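Local coordinates for ileal bile acid-binding protein (Danio rerio, PDB 3ELX), which binds bile acids such as cholate and probably fatty acids, and is thought to carry them through the cytoplasm, at residues E72-T77 with K82-V87; E11-E16 with G109-E114; E19-L24 with P99-T104. All coordinates share one frame; numbering follows the deposited sequence.

Overall arrangement
The three contacts belong to one small barrel-like chain of ten antiparallel strands and two short helices. Contact 1 is a hairpin between neighbours in the sheet, whereas contacts 2 and 3 join parts far apart in sequence; contact 1 is nested within the loop closed by contact 3, and that loop within the one closed by contact 2. Contacts 1 and 2 lie on opposite sides of the chain's centre, their centres about 24 Å apart. The centre of contact 3 is about 17 Å from each. Pro99 of contact 3 packs on Thr77 and Phe83 of contact 1. Tyr101 of contact 3 binds cholate in a complex of this protein; contact 2 is remote from the cholate sites.

Contact 1 (E72-T77 with K82-V87); sequences ESDMET and KFKGIV
Four backbone hydrogen bonds join Ser73 to Gly85 and Met75 to Phe83, each residue giving its N-H and accepting through its O. The bond from Met75 N to Phe83 O, 2.8 Å, is nearly straight at 176°. Between these antiparallel hydrogen-bonded pairs lies the non-hydrogen-bonded pair Asp74 and Lys84, where Lys84 CA approaches Ser73 O at 3.3 Å in a CA-H...O contact.

Apolar contacts occupy the face carrying Met75 and Phe83. Met75 CB sits over the Phe83 ring, toward its rim, in a CH-pi contact 3.9 Å from the centroid, while Met75 SD lies obliquely to the ring in a Met-aromatic contact. The bend of the methionine at chi3 (-78°) brings Met75 CE to within 3.4 Å of Gly85 CA, a tight fit beside a glycine. Thr77 CG2 approaches Phe83 CE1 obliquely at 3.9 Å, and Pro99 packs on the ring. With the ring cut back to an alanine here, Met75 CB and Thr77 CG2 would probably lose their aromatic partner and a gap open beside Pro99.

Charges gather on the other face. Lys84 bends at its last two torsions to form a salt bridge from NZ to Asp74 OD1 (3.2 Å), and a water accepts from Lys84 NZ while donating to Glu72 OE2. The arrangement is an antiparallel beta hairpin of the fatty-acid binding protein beta-barrel.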
ATOM      1  N   GLU A  72      -8.580 -15.873   5.355  1.00 13.30           N
ATOM      2  CA  GLU A  72      -8.616 -15.773   3.894  1.00 13.65           C
ATOM      3  C   GLU A  72      -9.585 -14.680   3.466  1.00 12.64           C
ATOM      4  O   GLU A  72     -10.765 -14.694   3.843  1.00 12.41           O
ATOM      5  CB  GLU A  72      -9.048 -17.088   3.244  1.00 13.56           C
ATOM      6  CG  GLU A  72      -8.074 -18.234   3.369  1.00 16.30           C
ATOM      7  CD  GLU A  72      -8.567 -19.474   2.653  1.00 16.97           C
ATOM      8  OE1 GLU A  72      -7.885 -20.518   2.744  1.00 22.76           O
ATOM      9  OE2 GLU A  72      -9.636 -19.412   1.998  1.00 20.87           O
ATOM     10  N   SER A  73      -9.083 -13.740   2.674  1.00 12.07           N
ATOM     11  CA  SER A  73      -9.881 -12.593   2.249  1.00 11.79           C
ATOM     12  C   SER A  73      -9.750 -12.345   0.761  1.00 12.34           C
ATOM     13  O   SER A  73      -8.658 -12.437   0.208  1.00 12.08           O
ATOM     14  CB  SER A  73      -9.434 -11.332   2.993  1.00 12.72           C
ATOM     15  OG  SER A  73      -9.569 -11.480   4.397  1.00 12.84           O
ATOM     16  N   ASP A  74     -10.872 -12.033   0.120  1.00 12.88           N
ATOM     17  CA  ASP A  74     -10.863 -11.625  -1.275  1.00 13.80           C
ATOM     18  C   ASP A  74     -10.235 -10.241  -1.378  1.00 14.40           C
ATOM     19  O   ASP A  74     -10.676  -9.303  -0.704  1.00 14.76           O
ATOM     20  CB  ASP A  74     -12.295 -11.585  -1.826  1.00 14.55           C
ATOM     21  CG  ASP A  74     -12.922 -12.969  -1.936  1.00 17.52           C
ATOM     22  OD1 ASP A  74     -12.203 -13.943  -2.241  1.00 19.61           O
ATOM     23  OD2 ASP A  74     -14.151 -13.083  -1.727  1.00 22.78           O
ATOM     24  N   MET A  75      -9.201 -10.121  -2.207  1.00 14.14           N
ATOM     25  CA  MET A  75      -8.514  -8.843  -2.410  1.00 15.94           C
ATOM     26  C   MET A  75      -8.259  -8.564  -3.888  1.00 15.29           C
ATOM     27  O   MET A  75      -8.516  -9.413  -4.742  1.00 14.20           O
ATOM     28  CB  MET A  75      -7.214  -8.803  -1.601  1.00 15.71           C
ATOM     29  CG  MET A  75      -7.446  -8.607  -0.090  1.00 17.34           C
ATOM     30  SD  MET A  75      -5.952  -8.752   0.903  1.00 20.71           S
ATOM     31  CE  MET A  75      -5.731 -10.493   0.973  1.00 21.25           C
ATOM     32  N   GLU A  76      -7.781  -7.357  -4.180  1.00 16.36           N
ATOM     33  CA  GLU A  76      -7.485  -6.949  -5.549  1.00 18.48           C
ATOM     34  C   GLU A  76      -6.159  -6.192  -5.567  1.00 17.80           C
ATOM     35  O   GLU A  76      -5.799  -5.497  -4.614  1.00 18.23           O
ATOM     36  CB  GLU A  76      -8.618  -6.070  -6.122  1.00 18.58           C
ATOM     37  CG  GLU A  76      -8.524  -5.777  -7.622  1.00 22.50           C
ATOM     38  CD  GLU A  76      -9.231  -4.479  -8.036  1.00 22.24           C
ATOM     39  OE1 GLU A  76      -8.667  -3.369  -7.821  1.00 25.95           O
ATOM     40  OE2 GLU A  76     -10.344  -4.572  -8.607  1.00 27.17           O
ATOM     41  N   THR A  77      -5.421  -6.344  -6.658  1.00 17.54           N
ATOM     42  CA  THR A  77      -4.205  -5.575  -6.848  1.00 17.55           C
ATOM     43  C   THR A  77      -4.573  -4.205  -7.405  1.00 18.35           C
ATOM     44  O   THR A  77      -5.681  -4.005  -7.906  1.00 18.26           O
ATOM     45  CB  THR A  77      -3.258  -6.265  -7.839  1.00 17.62           C
ATOM     46  OG1 THR A  77      -3.864  -6.288  -9.137  1.00 16.52           O
ATOM     47  CG2 THR A  77      -2.957  -7.689  -7.399  1.00 17.32           C
ATOM     48  N   LYS A  82      -7.666 -10.018  -9.224  1.00 17.31           N
ATOM     49  CA  LYS A  82      -8.312 -10.545  -8.028  1.00 16.23           C
ATOM     50  C   LYS A  82      -7.540 -11.726  -7.467  1.00 15.39           C
ATOM     51  O   LYS A  82      -7.075 -12.596  -8.202  1.00 15.07           O
ATOM     52  CB  LYS A  82      -9.757 -10.959  -8.330  1.00 16.77           C
ATOM     53  CG  LYS A  82     -10.623  -9.838  -8.894  1.00 18.01           C
ATOM     54  CD  LYS A  82     -11.974 -10.378  -9.328  1.00 20.88           C
ATOM     55  CE  LYS A  82     -12.750  -9.342 -10.135  1.00 22.68           C
ATOM     56  NZ  LYS A  82     -13.943  -9.944 -10.788  1.00 24.55           N
ATOM     57  N   PHE A  83      -7.388 -11.739  -6.149  1.00 13.66           N
ATOM     58  CA  PHE A  83      -6.742 -12.855  -5.474  1.00 13.13           C
ATOM     59  C   PHE A  83      -7.381 -13.093  -4.115  1.00 13.08           C
ATOM     60  O   PHE A  83      -8.222 -12.310  -3.664  1.00 13.49           O
ATOM     61  CB  PHE A  83      -5.215 -12.652  -5.373  1.00 12.95           C
ATOM     62  CG  PHE A  83      -4.786 -11.521  -4.468  1.00 11.74           C
ATOM     63  CD1 PHE A  83      -4.780 -10.200  -4.920  1.00 11.87           C
ATOM     64  CD2 PHE A  83      -4.337 -11.781  -3.174  1.00 11.50           C
ATOM     65  CE1 PHE A  83      -4.369  -9.164  -4.086  1.00 12.28           C
ATOM     66  CE2 PHE A  83      -3.919 -10.756  -2.332  1.00 11.66           C
ATOM     67  CZ  PHE A  83      -3.929  -9.436  -2.783  1.00 11.75           C
ATOM     68  N   LYS A  84      -7.019 -14.205  -3.494  1.00 12.61           N
ATOM     69  CA  LYS A  84      -7.406 -14.463  -2.125  1.00 12.61           C
ATOM     70  C   LYS A  84      -6.131 -14.534  -1.295  1.00 11.89           C
ATOM     71  O   LYS A  84      -5.162 -15.202  -1.670  1.00 11.91           O
ATOM     72  CB  LYS A  84      -8.234 -15.738  -2.010  1.00 13.32           C
ATOM     73  CG  LYS A  84      -8.905 -15.902  -0.650  1.00 16.56           C
ATOM     74  CD  LYS A  84      -9.957 -17.005  -0.658  1.00 21.66           C
ATOM     75  CE  LYS A  84     -11.355 -16.433  -0.770  1.00 24.24           C
ATOM     76  NZ  LYS A  84     -11.758 -15.684   0.464  1.00 26.70           N
ATOM     77  N   GLY A  85      -6.121 -13.809  -0.185  1.00 10.89           N
ATOM     78  CA  GLY A  85      -4.909 -13.734   0.617  1.00 10.85           C
ATOM     79  C   GLY A  85      -5.160 -13.751   2.102  1.00 11.06           C
ATOM     80  O   GLY A  85      -6.268 -13.456   2.566  1.00 10.92           O
ATOM     81  N   ILE A  86      -4.102 -14.072   2.841  1.00  9.93           N
ATOM     82  CA  ILE A  86      -4.138 -14.049   4.293  1.00  9.79           C
ATOM     83  C   ILE A  86      -3.113 -13.042   4.786  1.00  9.96           C
ATOM     84  O   ILE A  86      -1.898 -13.255   4.693  1.00 10.60           O
ATOM     85  CB  ILE A  86      -3.895 -15.447   4.923  1.00  9.34           C
ATOM     86  CG1 ILE A  86      -4.809 -16.501   4.287  1.00  9.54           C
ATOM     87  CG2 ILE A  86      -4.105 -15.382   6.443  1.00 10.25           C
ATOM     88  CD1 ILE A  86      -4.480 -17.921   4.683  1.00 10.86           C
ATOM     89  N   VAL A  87      -3.625 -11.935   5.299  1.00  9.32           N
ATOM     90  CA  VAL A  87      -2.803 -10.850   5.819  1.00  9.51           C
ATOM     91  C   VAL A  87      -2.384 -11.192   7.247  1.00  9.76           C
ATOM     92  O   VAL A  87      -3.169 -11.749   8.016  1.00 10.09           O
ATOM     93  CB  VAL A  87      -3.609  -9.527   5.794  1.00  8.95           C
ATOM     94  CG1 VAL A  87      -2.781  -8.368   6.370  1.00 10.60           C
ATOM     95  CG2 VAL A  87      -4.043  -9.229   4.366  1.00 10.19           C
TER
HETATM   96  O   HOH W   1     -12.141 -18.500   1.707  1.00 48.73           O

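Contact 2 (E11-E16 with G109-E114); sequences ETESQE and GGKLVE
Glu13 and Lys111 meet through a single salt bridge, reaching toward each other from segments whose nearest CA atoms, those of Glu13 and Lys111, are 9.3 Å apart. The lysine side chain can be followed outward from its backbone. Lys111 CB points toward the 11-16 segment. A bend at chi2 (-88°) then redirects the chain, so that CD comes to 3.7 Å from Glu13 OE2. CE is no nearer, also 3.7 Å from Glu13 OE2, so both methylenes lie beside the oxygen at van der Waals distance. A last turn of the chain delivers NZ to Glu13 OE2 at 2.6 Å, a short charged hydrogen bond. It enters on the syn lone pair of OE2, the side of the other oxygen, which leaves Glu13 OE1 3.3 Å from Lys111 NZ. The ammonium group thus favours one oxygen while remaining close to both, and the opposed charges would probably strengthen the bond.

Glu13 makes its half of the reach with an extended chain, CG anti to the backbone N (chi1 176°), and the two side chains cross at about a right angle. The bridge lies at the surface. Strand 124-133 runs between strands 8-16 and 111-119 in the antiparallel sheet, and the two side chains span it: Glu13 touches Lys132, and Lys111 touches Thr130. At this point Glu13 and Ser14 both face Thr130 in a classic beta bulge, placing the carboxylate-bearing residue at an irregularity of strand 8-16 while Lys111 opens strand 111-119 after the Gly109-Gly110 turn.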
ATOM      1  N   GLU A  11      -2.227  11.138   3.559  1.00  9.37           N
ATOM      2  CA  GLU A  11      -1.739  11.554   2.241  1.00  9.69           C
ATOM      3  C   GLU A  11      -0.225  11.470   2.166  1.00  9.82           C
ATOM      4  O   GLU A  11       0.479  11.891   3.091  1.00  9.87           O
ATOM      5  CB  GLU A  11      -2.192  12.983   1.943  1.00  9.83           C
ATOM      6  CG  GLU A  11      -1.852  13.500   0.560  1.00 10.63           C
ATOM      7  CD  GLU A  11      -2.236  14.966   0.434  1.00 13.47           C
ATOM      8  OE1 GLU A  11      -3.280  15.270  -0.195  1.00 13.93           O
ATOM      9  OE2 GLU A  11      -1.500  15.815   0.996  1.00 13.84           O
ATOM     10  N   THR A  12       0.268  10.917   1.065  1.00 10.26           N
ATOM     11  CA  THR A  12       1.706  10.743   0.875  1.00 11.72           C
ATOM     12  C   THR A  12       2.440  12.054   1.119  1.00 12.66           C
ATOM     13  O   THR A  12       2.070  13.090   0.576  1.00 12.59           O
ATOM     14  CB  THR A  12       2.002  10.251  -0.536  1.00 11.91           C
ATOM     15  OG1 THR A  12       1.270   9.042  -0.774  1.00 13.04           O
ATOM     16  CG2 THR A  12       3.486   9.976  -0.695  1.00 13.78           C
ATOM     17  N   GLU A  13       3.495  11.987   1.927  1.00 13.74           N
ATOM     18  CA  GLU A  13       4.304  13.158   2.284  1.00 16.52           C
ATOM     19  C   GLU A  13       5.741  12.952   1.809  1.00 17.03           C
ATOM     20  O   GLU A  13       6.371  13.875   1.274  1.00 17.29           O
ATOM     21  CB  GLU A  13       4.230  13.350   3.799  1.00 16.74           C
ATOM     22  CG  GLU A  13       5.072  14.448   4.400  1.00 19.40           C
ATOM     23  CD  GLU A  13       4.951  14.487   5.914  1.00 18.98           C
ATOM     24  OE1 GLU A  13       4.805  15.597   6.466  1.00 24.04           O
ATOM     25  OE2 GLU A  13       5.015  13.411   6.554  1.00 23.41           O
ATOM     26  N   SER A  14       6.230  11.725   1.985  1.00 17.52           N
ATOM     27  CA  SER A  14       7.585  11.314   1.603  1.00 18.13           C
ATOM     28  C   SER A  14       7.497  10.031   0.785  1.00 17.93           C
ATOM     29  O   SER A  14       6.632   9.183   1.022  1.00 17.70           O
ATOM     30  CB  SER A  14       8.436  11.052   2.847  1.00 18.25           C
ATOM     31  OG  SER A  14       8.454  12.183   3.703  1.00 21.13           O
ATOM     32  N   GLN A  15       8.412   9.881  -0.167  1.00 17.62           N
ATOM     33  CA  GLN A  15       8.420   8.720  -1.039  1.00 17.50           C
ATOM     34  C   GLN A  15       9.842   8.437  -1.497  1.00 17.06           C
ATOM     35  O   GLN A  15      10.510   9.333  -1.998  1.00 17.06           O
ATOM     36  CB  GLN A  15       7.521   8.995  -2.237  1.00 18.07           C
ATOM     37  CG  GLN A  15       7.045   7.757  -2.965  1.00 19.54           C
ATOM     38  CD  GLN A  15       5.809   8.033  -3.797  1.00 21.55           C
ATOM     39  OE1 GLN A  15       4.683   7.740  -3.381  1.00 23.66           O
ATOM     40  NE2 GLN A  15       6.005   8.630  -4.965  1.00 22.40           N
ATOM     41  N   GLU A  16      10.298   7.198  -1.324  1.00 16.09           N
ATOM     42  CA  GLU A  16      11.636   6.791  -1.772  1.00 16.02           C
ATOM     43  C   GLU A  16      11.545   5.510  -2.582  1.00 14.87           C
ATOM     44  O   GLU A  16      10.810   4.594  -2.210  1.00 13.81           O
ATOM     45  CB  GLU A  16      12.572   6.543  -0.587  1.00 15.86           C
ATOM     46  CG  GLU A  16      13.003   7.778   0.177  1.00 18.14           C
ATOM     47  CD  GLU A  16      14.039   7.445   1.236  1.00 19.07           C
ATOM     48  OE1 GLU A  16      15.240   7.366   0.900  1.00 23.41           O
ATOM     49  OE2 GLU A  16      13.649   7.252   2.409  1.00 24.17           O
ATOM     50  N   GLY A 109       5.779   6.847  14.437  1.00 17.87           N
ATOM     51  CA  GLY A 109       5.940   8.277  14.699  1.00 17.52           C
ATOM     52  C   GLY A 109       4.745   9.087  14.232  1.00 17.50           C
ATOM     53  O   GLY A 109       4.893  10.227  13.772  1.00 18.13           O
ATOM     54  N   GLY A 110       3.562   8.489  14.347  1.00 16.84           N
ATOM     55  CA  GLY A 110       2.311   9.127  13.965  1.00 15.80           C
ATOM     56  C   GLY A 110       2.033   9.145  12.472  1.00 15.18           C
ATOM     57  O   GLY A 110       1.023   9.706  12.042  1.00 14.99           O
ATOM     58  N   LYS A 111       2.928   8.540  11.690  1.00 14.31           N
ATOM     59  CA  LYS A 111       2.805   8.517  10.225  1.00 13.13           C
ATOM     60  C   LYS A 111       2.513   7.106   9.735  1.00 12.42           C
ATOM     61  O   LYS A 111       2.916   6.136  10.369  1.00 12.07           O
ATOM     62  CB  LYS A 111       4.089   8.993   9.551  1.00 13.01           C
ATOM     63  CG  LYS A 111       4.730  10.218  10.171  1.00 15.08           C
ATOM     64  CD  LYS A 111       4.173  11.472   9.592  1.00 17.33           C
ATOM     65  CE  LYS A 111       4.947  12.648  10.154  1.00 18.66           C
ATOM     66  NZ  LYS A 111       5.118  13.702   9.142  1.00 22.43           N
ATOM     67  N   LEU A 112       1.824   7.008   8.603  1.00 11.13           N
ATOM     68  CA  LEU A 112       1.580   5.722   7.946  1.00 10.97           C
ATOM     69  C   LEU A 112       2.772   5.410   7.054  1.00 10.65           C
ATOM     70  O   LEU A 112       3.039   6.138   6.102  1.00 10.48           O
ATOM     71  CB  LEU A 112       0.290   5.786   7.119  1.00 10.52           C
ATOM     72  CG  LEU A 112      -0.090   4.557   6.287  1.00 11.70           C
ATOM     73  CD1 LEU A 112      -0.416   3.397   7.177  1.00 14.18           C
ATOM     74  CD2 LEU A 112      -1.260   4.874   5.355  1.00 11.89           C
ATOM     75  N   VAL A 113       3.498   4.334   7.369  1.00 10.21           N
ATOM     76  CA  VAL A 113       4.686   3.976   6.605  1.00 10.66           C
ATOM     77  C   VAL A 113       4.460   2.663   5.880  1.00 10.73           C
ATOM     78  O   VAL A 113       4.245   1.631   6.515  1.00 11.19           O
ATOM     79  CB  VAL A 113       5.929   3.852   7.505  1.00 11.18           C
ATOM     80  CG1 VAL A 113       7.153   3.558   6.649  1.00 11.98           C
ATOM     81  CG2 VAL A 113       6.142   5.148   8.314  1.00 11.61           C
ATOM     82  N   GLU A 114       4.519   2.722   4.553  1.00 10.29           N
ATOM     83  CA  GLU A 114       4.186   1.589   3.696  1.00 11.00           C
ATOM     84  C   GLU A 114       5.401   1.203   2.874  1.00 10.60           C
ATOM     85  O   GLU A 114       5.931   2.023   2.129  1.00 11.06           O
ATOM     86  CB  GLU A 114       3.027   1.949   2.779  1.00 11.74           C
ATOM     87  CG  GLU A 114       1.749   2.246   3.529  1.00 13.59           C
ATOM     88  CD  GLU A 114       0.629   2.660   2.603  1.00 19.34           C
ATOM     89  OE1 GLU A 114      -0.040   1.764   2.043  1.00 20.71           O
ATOM     90  OE2 GLU A 114       0.423   3.879   2.434  1.00 20.71           O
TER

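Contact 3 (E19-L24 with P99-T104); sequences EPFCKL and PKYQQT
Phe21 points the edge of its ring at the face of Tyr101 in a T-shaped aromatic pair. The ring centroids of Phe21 and Tyr101 are 5.4 Å apart and their planes stand at 82°, close to perpendicular. The touching atom is Phe21 CZ, the far end of the phenylalanine ring, which rests 3.7 Å above the Tyr101 ring plane, off-centre toward the rim. Its closest approach is to Tyr101 CG at 3.8 Å, with Tyr101 CD2 at 3.9 Å. The phenylalanine therefore lies over the base of the tyrosine ring, away from the hydroxyl end, and the adjoining methylene joins in: Tyr101 CB is 4.0 Å from Phe21 CE1. No hydrogen bond crosses between the segments; the pair is held by aromatic and apolar contact alone.

The backbones are well separated, with Phe21 CA and Tyr101 CA 9.6 Å apart, and the two side chains bridge the interval. Phe21 leaves the helix with its ring anti to the backbone N (chi1 176°), directing CZ outward to the tyrosine. Tyr101 instead holds CG between its backbone N and carbonyl carbon (chi1 57°), which presents one face to that edge.

Further out, Phe21 also packs on Ser116 and Ala118, so the same ring also rests on strand 111-119. Tyr101 stacks with Phe98, and its side chain comes within about 4 Å of that of Val78. Both Tyr101 and Val78 contact cholate in a complex of this protein, although none is bound here. The contact thus joins helix 18-24, part of the helical lid characteristic of fatty-acid binding proteins, to the cholate-binding Tyr101 in the 99-104 segment, which runs into strand 102-108 of the barrel.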
ATOM      1  N   GLU A  19      10.660   5.098  -8.656  1.00 15.19           N
ATOM      2  CA  GLU A  19      11.011   4.739 -10.030  1.00 15.92           C
ATOM      3  C   GLU A  19      11.615   3.333 -10.183  1.00 15.64           C
ATOM      4  O   GLU A  19      11.120   2.562 -10.999  1.00 16.17           O
ATOM      5  CB  GLU A  19      11.851   5.830 -10.692  1.00 16.30           C
ATOM      6  CG  GLU A  19      11.091   7.144 -10.743  1.00 19.31           C
ATOM      7  CD  GLU A  19      11.740   8.213 -11.587  1.00 22.87           C
ATOM      8  OE1 GLU A  19      12.654   7.898 -12.393  1.00 25.07           O
ATOM      9  OE2 GLU A  19      11.309   9.385 -11.445  1.00 25.52           O
ATOM     10  N   PRO A  20      12.660   2.988  -9.400  1.00 15.67           N
ATOM     11  CA  PRO A  20      13.171   1.617  -9.518  1.00 15.27           C
ATOM     12  C   PRO A  20      12.143   0.532  -9.185  1.00 15.07           C
ATOM     13  O   PRO A  20      12.134  -0.513  -9.836  1.00 15.04           O
ATOM     14  CB  PRO A  20      14.330   1.579  -8.514  1.00 15.23           C
ATOM     15  CG  PRO A  20      14.714   2.996  -8.314  1.00 15.87           C
ATOM     16  CD  PRO A  20      13.443   3.776  -8.430  1.00 15.65           C
ATOM     17  N   PHE A  21      11.283   0.776  -8.194  1.00 14.78           N
ATOM     18  CA  PHE A  21      10.269  -0.208  -7.822  1.00 14.68           C
ATOM     19  C   PHE A  21       9.265  -0.397  -8.958  1.00 15.44           C
ATOM     20  O   PHE A  21       8.971  -1.522  -9.346  1.00 15.26           O
ATOM     21  CB  PHE A  21       9.545   0.180  -6.526  1.00 14.55           C
ATOM     22  CG  PHE A  21       8.420  -0.757  -6.166  1.00 13.60           C
ATOM     23  CD1 PHE A  21       8.669  -1.932  -5.464  1.00 13.79           C
ATOM     24  CD2 PHE A  21       7.109  -0.470  -6.547  1.00 12.71           C
ATOM     25  CE1 PHE A  21       7.628  -2.799  -5.150  1.00 14.08           C
ATOM     26  CE2 PHE A  21       6.065  -1.338  -6.232  1.00 13.53           C
ATOM     27  CZ  PHE A  21       6.331  -2.504  -5.534  1.00 13.29           C
ATOM     28  N   CYS A  22       8.754   0.710  -9.493  1.00 16.31           N
ATOM     29  CA  CYS A  22       7.759   0.640 -10.556  1.00 17.85           C
ATOM     30  C   CYS A  22       8.342  -0.010 -11.811  1.00 18.24           C
ATOM     31  O   CYS A  22       7.670  -0.799 -12.476  1.00 18.61           O
ATOM     32  CB  CYS A  22       7.198   2.023 -10.867  1.00 18.02           C
ATOM     33  SG  CYS A  22       6.088   2.673  -9.610  1.00 20.45           S
ATOM     34  N   LYS A  23       9.597   0.305 -12.114  1.00 18.57           N
ATOM     35  CA  LYS A  23      10.297  -0.319 -13.237  1.00 19.79           C
ATOM     36  C   LYS A  23      10.457  -1.826 -13.049  1.00 20.13           C
ATOM     37  O   LYS A  23      10.310  -2.596 -14.006  1.00 20.25           O
ATOM     38  CB  LYS A  23      11.660   0.336 -13.455  1.00 19.66           C
ATOM     39  CG  LYS A  23      11.593   1.709 -14.120  1.00 20.41           C
ATOM     40  CD  LYS A  23      12.982   2.270 -14.396  1.00 20.99           C
ATOM     41  CE  LYS A  23      13.611   2.878 -13.150  1.00 23.61           C
ATOM     42  NZ  LYS A  23      15.036   3.250 -13.375  1.00 25.44           N
ATOM     43  N   LEU A  24      10.748  -2.251 -11.821  1.00 20.59           N
ATOM     44  CA  LEU A  24      10.977  -3.671 -11.551  1.00 21.30           C
ATOM     45  C   LEU A  24       9.694  -4.495 -11.682  1.00 21.93           C
ATOM     46  O   LEU A  24       9.716  -5.582 -12.266  1.00 22.16           O
ATOM     47  CB  LEU A  24      11.631  -3.885 -10.179  1.00 21.29           C
ATOM     48  CG  LEU A  24      12.058  -5.312  -9.809  1.00 21.32           C
ATOM     49  CD1 LEU A  24      13.094  -5.880 -10.778  1.00 22.40           C
ATOM     50  CD2 LEU A  24      12.574  -5.373  -8.378  1.00 21.10           C
ATOM     51  N   PRO A  99       0.691 -10.649  -5.264  1.00 11.63           N
ATOM     52  CA  PRO A  99       1.320 -11.409  -6.339  1.00 11.77           C
ATOM     53  C   PRO A  99       2.729 -10.938  -6.730  1.00 12.23           C
ATOM     54  O   PRO A  99       3.634 -11.767  -6.873  1.00 13.30           O
ATOM     55  CB  PRO A  99       0.345 -11.207  -7.498  1.00 11.72           C
ATOM     56  CG  PRO A  99      -0.978 -11.187  -6.810  1.00 11.81           C
ATOM     57  CD  PRO A  99      -0.706 -10.304  -5.598  1.00 11.40           C
ATOM     58  N   LYS A 100       2.908  -9.629  -6.866  1.00 12.21           N
ATOM     59  CA  LYS A 100       4.140  -9.067  -7.442  1.00 12.84           C
ATOM     60  C   LYS A 100       5.154  -8.530  -6.427  1.00 12.10           C
ATOM     61  O   LYS A 100       6.278  -8.196  -6.792  1.00 12.05           O
ATOM     62  CB  LYS A 100       3.791  -7.961  -8.452  1.00 13.68           C
ATOM     63  CG  LYS A 100       3.398  -8.496  -9.833  1.00 16.29           C
ATOM     64  CD  LYS A 100       3.595  -7.455 -10.930  1.00 22.28           C
ATOM     65  CE  LYS A 100       2.274  -6.837 -11.366  1.00 24.87           C
ATOM     66  NZ  LYS A 100       1.602  -7.679 -12.396  1.00 26.41           N
ATOM     67  N   TYR A 101       4.765  -8.430  -5.162  1.00 11.40           N
ATOM     68  CA  TYR A 101       5.642  -7.821  -4.156  1.00 10.95           C
ATOM     69  C   TYR A 101       5.115  -8.093  -2.759  1.00 10.71           C
ATOM     70  O   TYR A 101       3.960  -8.505  -2.594  1.00 11.14           O
ATOM     71  CB  TYR A 101       5.779  -6.302  -4.377  1.00 11.65           C
ATOM     72  CG  TYR A 101       4.459  -5.552  -4.384  1.00 11.87           C
ATOM     73  CD1 TYR A 101       3.964  -4.960  -3.233  1.00 11.19           C
ATOM     74  CD2 TYR A 101       3.711  -5.437  -5.558  1.00 12.40           C
ATOM     75  CE1 TYR A 101       2.740  -4.274  -3.239  1.00 12.04           C
ATOM     76  CE2 TYR A 101       2.495  -4.760  -5.579  1.00 13.25           C
ATOM     77  CZ  TYR A 101       2.019  -4.178  -4.420  1.00 13.15           C
ATOM     78  OH  TYR A 101       0.813  -3.502  -4.456  1.00 15.64           O
ATOM     79  N   GLN A 102       5.977  -7.882  -1.767  1.00  9.95           N
ATOM     80  CA  GLN A 102       5.585  -7.947  -0.362  1.00  9.80           C
ATOM     81  C   GLN A 102       5.297  -6.544   0.118  1.00 10.46           C
ATOM     82  O   GLN A 102       6.054  -5.624  -0.194  1.00 10.52           O
ATOM     83  CB  GLN A 102       6.720  -8.529   0.482  1.00  9.88           C
ATOM     84  CG  GLN A 102       6.911 -10.016   0.277  1.00  9.73           C
ATOM     85  CD  GLN A 102       5.651 -10.799   0.591  1.00  9.65           C
ATOM     86  OE1 GLN A 102       5.011 -11.352  -0.308  1.00  9.83           O
ATOM     87  NE2 GLN A 102       5.283 -10.841   1.868  1.00 10.36           N
ATOM     88  N   GLN A 103       4.201  -6.377   0.855  1.00 10.13           N
ATOM     89  CA  GLN A 103       3.838  -5.057   1.390  1.00 11.27           C
ATOM     90  C   GLN A 103       3.838  -5.108   2.903  1.00 12.23           C
ATOM     91  O   GLN A 103       3.186  -5.962   3.480  1.00 13.17           O
ATOM     92  CB  GLN A 103       2.428  -4.682   0.937  1.00 11.37           C
ATOM     93  CG  GLN A 103       1.989  -3.316   1.402  1.00 12.63           C
ATOM     94  CD  GLN A 103       2.793  -2.236   0.731  1.00 14.98           C
ATOM     95  OE1 GLN A 103       3.211  -2.388  -0.411  1.00 16.88           O
ATOM     96  NE2 GLN A 103       3.049  -1.149   1.449  1.00 19.12           N
ATOM     97  N   THR A 104       4.572  -4.206   3.552  1.00 12.77           N
ATOM     98  CA  THR A 104       4.507  -4.108   5.012  1.00 13.82           C
ATOM     99  C   THR A 104       4.045  -2.712   5.356  1.00 14.38           C
ATOM    100  O   THR A 104       4.497  -1.744   4.752  1.00 15.40           O
ATOM    101  CB  THR A 104       5.853  -4.377   5.703  1.00 14.95           C
ATOM    102  OG1 THR A 104       6.768  -3.316   5.403  1.00 19.09           O
ATOM    103  CG2 THR A 104       6.426  -5.701   5.260  1.00 14.72           C
TER